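Local coordinates for DsrH (Allochromatium vinosum, PDB 2HY5), which forms a hexameric complex with DsrE and DsrF and probably relays sulfur during the oxidation of stored intracellular sulfur, at residues Leu4-Lys9 against Ala86-Leu91; Ser48-Ala53 against Arg75-Ile80. All blocks are in the same frame, centred on the assembly; numbering follows the deposited sequence.

Overall arrangement
DsrH is a small alpha/beta protein built on a parallel sheet whose strands run in the order 81-83, 58-62, 29-32, 3-7, 97-101. Contact 1 packs helix 85-94 on strand 3-7, near the 97-101 end of the sheet. Contact 2 ties helix 47-53 to the turn that leads into strand 81-83. The two lie on opposite sides of the chain's centre, with their own centres about 17 Å apart and their nearest atoms about 9 Å apart, so they do not touch. Both segments of contact 2 fall between those of contact 1 in the sequence. The neighbouring subunits differ: DsrE packs on contact 1, whereas DsrF makes a salt bridge with Arg75, at the start of segment 75-80.

Contact 1. Residues Leu4-Lys9 against Ala86-Leu91; sequences LHTVNK and AGFVDL
Leu4 and Leu91 meet with their side chains at about a right angle, where helix 85-94 lies against strand 3-7 of the parallel alpha/beta sheet. Leu4 swings its CG anti to the backbone N (chi1 166°), and this carries methyl CD2 to the helix, 3.9 Å from Leu91 CB. The same methyl is 3.9 Å from the Leu91 carbonyl carbon, so it presses on the base of the side chain and the helix backbone rather than on the end of the leucine. The other branch, Leu4 CD1, stands a little farther off, 4.2 Å from Leu91 CB.

One helical turn earlier, Phe88 meets Thr6, the next residue of the strand on the helix side. A chi1 of -175° places the ring opposite the backbone N and sends it out from the helix toward the sheet. Thr6 presents its methyl and not its hydroxyl: CG2 approaches the ring obliquely, 4.3 Å from Phe88 CE2. Two neighbouring aromatics, Phe33 of the same chain and Phe23 of the DsrE subunit, meet the Phe88 ring edge-to-face.

No hydrogen bond joins helix and strand here; the interface is apolar and buried. The strand's backbone is occupied by its neighbours in the sheet, Leu4 bonding to Thr97 and Gln99, and His5 to Ser29 and Leu31. His5 and Val7 alternate with Leu4 and Thr6 and pack instead on Cys20 of helix 16-23. On the helix, Val89 turns from the strand and packs on Phe23 of DsrE, while Asp90 makes a salt bridge with Lys30 of that subunit. Within the strand's apolar surface, Leu4 CD2 and Thr6 CG2 sit 4.4 Å apart.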
loop_
_atom_site.group_PDB
_atom_site.type_symbol
_atom_site.label_atom_id
_atom_site.label_comp_id
_atom_site.label_asym_id
_atom_site.label_seq_id
_atom_site.Cartn_x
_atom_site.Cartn_y
_atom_site.Cartn_z
ATOM N N LEU C 4 1.536 13.526 -19.421
ATOM C CA LEU C 4 1.680 14.092 -18.093
ATOM C C LEU C 4 1.827 12.873 -17.200
ATOM O O LEU C 4 0.902 12.067 -17.083
ATOM C CB LEU C 4 0.442 14.875 -17.644
ATOM C CG LEU C 4 0.468 15.164 -16.134
ATOM C CD1 LEU C 4 1.574 16.161 -15.817
ATOM C CD2 LEU C 4 -0.883 15.686 -15.667
ATOM N N HIS C 5 2.997 12.721 -16.595
ATOM C CA HIS C 5 3.240 11.602 -15.694
ATOM C C HIS C 5 2.931 12.076 -14.283
ATOM O O HIS C 5 3.300 13.190 -13.904
ATOM C CB HIS C 5 4.709 11.180 -15.754
ATOM C CG HIS C 5 5.166 10.757 -17.114
ATOM N ND1 HIS C 5 5.080 9.455 -17.558
ATOM C CD2 HIS C 5 5.707 11.465 -18.135
ATOM C CE1 HIS C 5 5.548 9.377 -18.790
ATOM N NE2 HIS C 5 5.935 10.585 -19.166
ATOM N N THR C 6 2.250 11.245 -13.500
ATOM C CA THR C 6 1.963 11.620 -12.123
ATOM C C THR C 6 2.699 10.654 -11.203
ATOM O O THR C 6 2.712 9.444 -11.438
ATOM C CB THR C 6 0.448 11.581 -11.805
ATOM O OG1 THR C 6 -0.057 10.253 -11.991
ATOM C CG2 THR C 6 -0.314 12.549 -12.710
ATOM N N VAL C 7 3.334 11.200 -10.173
ATOM C CA VAL C 7 4.079 10.390 -9.208
ATOM C C VAL C 7 3.591 10.778 -7.822
ATOM O O VAL C 7 3.736 11.933 -7.415
ATOM C CB VAL C 7 5.597 10.656 -9.307
ATOM C CG1 VAL C 7 6.339 9.843 -8.255
ATOM C CG2 VAL C 7 6.097 10.299 -10.702
ATOM N N ASN C 8 3.022 9.821 -7.091
ATOM C CA ASN C 8 2.493 10.127 -5.764
ATOM C C ASN C 8 3.202 9.459 -4.599
ATOM O O ASN C 8 2.754 9.576 -3.464
ATOM C CB ASN C 8 1.009 9.762 -5.696
ATOM C CG ASN C 8 0.775 8.262 -5.742
ATOM O OD1 ASN C 8 -0.240 7.766 -5.257
ATOM N ND2 ASN C 8 1.713 7.534 -6.338
ATOM N N LYS C 9 4.295 8.759 -4.877
ATOM C CA LYS C 9 5.031 8.061 -3.829
ATOM C C LYS C 9 6.403 8.661 -3.571
ATOM O O LYS C 9 7.052 9.173 -4.480
ATOM C CB LYS C 9 5.173 6.584 -4.201
ATOM C CG LYS C 9 4.187 5.664 -3.501
ATOM C CD LYS C 9 2.773 6.204 -3.546
ATOM C CE LYS C 9 1.808 5.322 -2.768
ATOM N NZ LYS C 9 2.111 5.235 -1.316
ATOM N N ALA C 86 -6.171 23.300 -9.241
ATOM C CA ALA C 86 -6.658 23.841 -10.503
ATOM C C ALA C 86 -5.542 23.707 -11.543
ATOM O O ALA C 86 -5.804 23.408 -12.703
ATOM C CB ALA C 86 -7.062 25.308 -10.334
ATOM N N GLY C 87 -4.297 23.917 -11.113
ATOM C CA GLY C 87 -3.166 23.789 -12.016
ATOM C C GLY C 87 -2.966 22.346 -12.447
ATOM O O GLY C 87 -2.559 22.071 -13.575
ATOM N N PHE C 88 -3.250 21.427 -11.528
ATOM C CA PHE C 88 -3.141 19.989 -11.762
ATOM C C PHE C 88 -4.117 19.654 -12.890
ATOM O O PHE C 88 -3.775 18.968 -13.854
ATOM C CB PHE C 88 -3.508 19.269 -10.452
ATOM C CG PHE C 88 -3.340 17.764 -10.469
ATOM C CD1 PHE C 88 -3.442 17.054 -9.277
ATOM C CD2 PHE C 88 -3.136 17.055 -11.651
ATOM C CE1 PHE C 88 -3.347 15.663 -9.258
ATOM C CE2 PHE C 88 -3.042 15.665 -11.643
ATOM C CZ PHE C 88 -3.148 14.967 -10.442
ATOM N N VAL C 89 -5.338 20.160 -12.771
ATOM C CA VAL C 89 -6.348 19.928 -13.795
ATOM C C VAL C 89 -5.894 20.484 -15.149
ATOM O O VAL C 89 -6.036 19.814 -16.171
ATOM C CB VAL C 89 -7.692 20.578 -13.410
ATOM C CG1 VAL C 89 -8.661 20.525 -14.593
ATOM C CG2 VAL C 89 -8.286 19.850 -12.220
ATOM N N ASP C 90 -5.357 21.702 -15.168
ATOM C CA ASP C 90 -4.901 22.284 -16.429
ATOM C C ASP C 90 -3.793 21.451 -17.067
ATOM O O ASP C 90 -3.711 21.358 -18.290
ATOM C CB ASP C 90 -4.410 23.721 -16.230
ATOM C CG ASP C 90 -5.543 24.696 -15.988
ATOM O OD1 ASP C 90 -6.660 24.452 -16.489
ATOM O OD2 ASP C 90 -5.313 25.717 -15.309
ATOM N N LEU C 91 -2.934 20.856 -16.247
ATOM C CA LEU C 91 -1.863 20.025 -16.780
ATOM C C LEU C 91 -2.421 18.799 -17.502
ATOM O O LEU C 91 -1.901 18.399 -18.543
ATOM C CB LEU C 91 -0.914 19.573 -15.664
ATOM C CG LEU C 91 0.070 20.621 -15.133
ATOM C CD1 LEU C 91 0.856 20.043 -13.964
ATOM C CD2 LEU C 91 1.012 21.053 -16.249
#

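Contact 2. Residues Ser48-Ala53 against Arg75-Ile80; sequences SQVTEA and RVIPGI
Val50 holds CG1 anti to its backbone N (chi1 177°), while Ile77 and Ile80 both set CG1 anti to the carbonyl carbon and then run on extended (chi2 169° in Ile77), and with these torsions three methyl groups converge between helix 47-53 and a type II beta turn of this alpha/beta fold. The turn spans Ile77 to Ile80 and delivers the chain into strand 81-83.

Val50 CG1 touches both isoleucines, 3.9 Å from Ile77 CD1 and 3.9 Å from Ile80 CD1. The approaches differ: the valine side chain meets Ile77 at an oblique angle but Ile80 at about a right angle. Ile77 also reaches the root of the valine branch, its CD1 lying 4.0 Å from Val50 CB. The two isoleucine ends, Ile77 CD1 and Ile80 CD1, stand 4.3 Å from one another, and the valine methyl bears on both. Beneath them the sheet continues the apolar packing, with Leu59 of strand 58-62 touching Val50 and Ile80.

The turn sets both isoleucine side chains against the helix, and the backbone bond from Ile80 N to Ile77 O, at 3.2 Å, closes it. Gly79 takes the third position with a positive phi of 118°, as is usual for glycine in a type II turn. Ile77 is further fixed by a backbone hydrogen bond with Ala40.

At the more exposed border, Thr51 adds a smaller touch. Its hydroxyl is hydrogen-bonded back along its own helix to Glu47 O, and the same oxygen packs on the first isoleucine of the turn, with Thr51 OG1 resting 3.8 Å from the branch methyl Ile77 CG2.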
loop_
_atom_site.group_PDB
_atom_site.type_symbol
_atom_site.label_atom_id
_atom_site.label_comp_id
_atom_site.label_asym_id
_atom_site.label_seq_id
_atom_site.Cartn_x
_atom_site.Cartn_y
_atom_site.Cartn_z
ATOM N N SER C 48 20.109 15.519 -7.254
ATOM C CA SER C 48 20.922 15.402 -8.460
ATOM C C SER C 48 20.155 14.843 -9.652
ATOM O O SER C 48 20.191 15.412 -10.745
ATOM C CB SER C 48 22.146 14.518 -8.194
ATOM O OG SER C 48 23.023 15.127 -7.265
ATOM N N GLN C 49 19.472 13.725 -9.445
ATOM C CA GLN C 49 18.717 13.099 -10.520
ATOM C C GLN C 49 17.494 13.913 -10.923
ATOM O O GLN C 49 17.089 13.900 -12.086
ATOM C CB GLN C 49 18.312 11.677 -10.123
ATOM C CG GLN C 49 17.670 11.552 -8.753
ATOM C CD GLN C 49 17.565 10.106 -8.295
ATOM O OE1 GLN C 49 16.878 9.294 -8.917
ATOM N NE2 GLN C 49 18.253 9.778 -7.205
ATOM N N VAL C 50 16.903 14.623 -9.971
ATOM C CA VAL C 50 15.743 15.446 -10.287
ATOM C C VAL C 50 16.196 16.658 -11.099
ATOM O O VAL C 50 15.571 17.012 -12.096
ATOM C CB VAL C 50 15.022 15.909 -9.006
ATOM C CG1 VAL C 50 13.858 16.831 -9.365
ATOM C CG2 VAL C 50 14.505 14.694 -8.246
ATOM N N THR C 51 17.295 17.276 -10.681
ATOM C CA THR C 51 17.827 18.439 -11.382
ATOM C C THR C 51 18.177 18.065 -12.819
ATOM O O THR C 51 17.913 18.826 -13.750
ATOM C CB THR C 51 19.078 18.992 -10.675
ATOM O OG1 THR C 51 18.727 19.410 -9.348
ATOM C CG2 THR C 51 19.645 20.181 -11.442
ATOM N N GLU C 52 18.769 16.887 -12.999
ATOM C CA GLU C 52 19.124 16.422 -14.332
ATOM C C GLU C 52 17.871 16.301 -15.196
ATOM O O GLU C 52 17.891 16.630 -16.379
ATOM C CB GLU C 52 19.830 15.066 -14.252
ATOM C CG GLU C 52 21.332 15.129 -14.475
ATOM C CD GLU C 52 21.697 15.499 -15.901
ATOM O OE1 GLU C 52 21.331 16.607 -16.347
ATOM O OE2 GLU C 52 22.352 14.678 -16.579
ATOM N N ALA C 53 16.782 15.834 -14.595
ATOM C CA ALA C 53 15.521 15.662 -15.313
ATOM C C ALA C 53 14.977 16.990 -15.831
ATOM O O ALA C 53 14.363 17.044 -16.899
ATOM C CB ALA C 53 14.493 14.991 -14.407
ATOM N N ARG C 75 11.393 26.059 -0.628
ATOM C CA ARG C 75 12.162 24.863 -0.308
ATOM C C ARG C 75 12.310 23.941 -1.509
ATOM O O ARG C 75 13.034 22.952 -1.452
ATOM C CB ARG C 75 11.481 24.098 0.831
ATOM C CG ARG C 75 11.334 24.891 2.122
ATOM C CD ARG C 75 12.688 25.205 2.735
ATOM N NE ARG C 75 13.316 24.035 3.345
ATOM C CZ ARG C 75 12.911 23.473 4.482
ATOM N NH1 ARG C 75 11.873 23.969 5.144
ATOM N NH2 ARG C 75 13.548 22.414 4.961
ATOM N N VAL C 76 11.621 24.267 -2.595
ATOM C CA VAL C 76 11.659 23.449 -3.797
ATOM C C VAL C 76 12.901 23.688 -4.656
ATOM O O VAL C 76 13.480 24.778 -4.645
ATOM C CB VAL C 76 10.401 23.714 -4.659
ATOM C CG1 VAL C 76 10.411 22.844 -5.899
ATOM C CG2 VAL C 76 9.156 23.456 -3.833
ATOM N N ILE C 77 13.311 22.658 -5.387
ATOM C CA ILE C 77 14.450 22.765 -6.289
ATOM C C ILE C 77 14.048 23.770 -7.363
ATOM O O ILE C 77 13.003 23.621 -7.999
ATOM C CB ILE C 77 14.750 21.413 -6.968
ATOM C CG1 ILE C 77 15.149 20.379 -5.911
ATOM C CG2 ILE C 77 15.859 21.580 -8.006
ATOM C CD1 ILE C 77 15.209 18.957 -6.445
ATOM N N PRO C 78 14.863 24.819 -7.567
ATOM C CA PRO C 78 14.550 25.831 -8.580
ATOM C C PRO C 78 14.298 25.198 -9.943
ATOM O O PRO C 78 15.108 24.410 -10.432
ATOM C CB PRO C 78 15.793 26.716 -8.571
ATOM C CG PRO C 78 16.214 26.662 -7.133
ATOM C CD PRO C 78 16.077 25.187 -6.816
ATOM N N GLY C 79 13.171 25.542 -10.558
ATOM C CA GLY C 79 12.852 24.976 -11.857
ATOM C C GLY C 79 11.571 24.173 -11.817
ATOM O O GLY C 79 10.887 24.023 -12.830
ATOM N N ILE C 80 11.256 23.635 -10.644
ATOM C CA ILE C 80 10.030 22.866 -10.473
ATOM C C ILE C 80 8.926 23.871 -10.161
ATOM O O ILE C 80 9.004 24.599 -9.177
ATOM C CB ILE C 80 10.147 21.874 -9.303
ATOM C CG1 ILE C 80 11.305 20.910 -9.562
ATOM C CG2 ILE C 80 8.845 21.092 -9.152
ATOM C CD1 ILE C 80 11.481 19.858 -8.489
#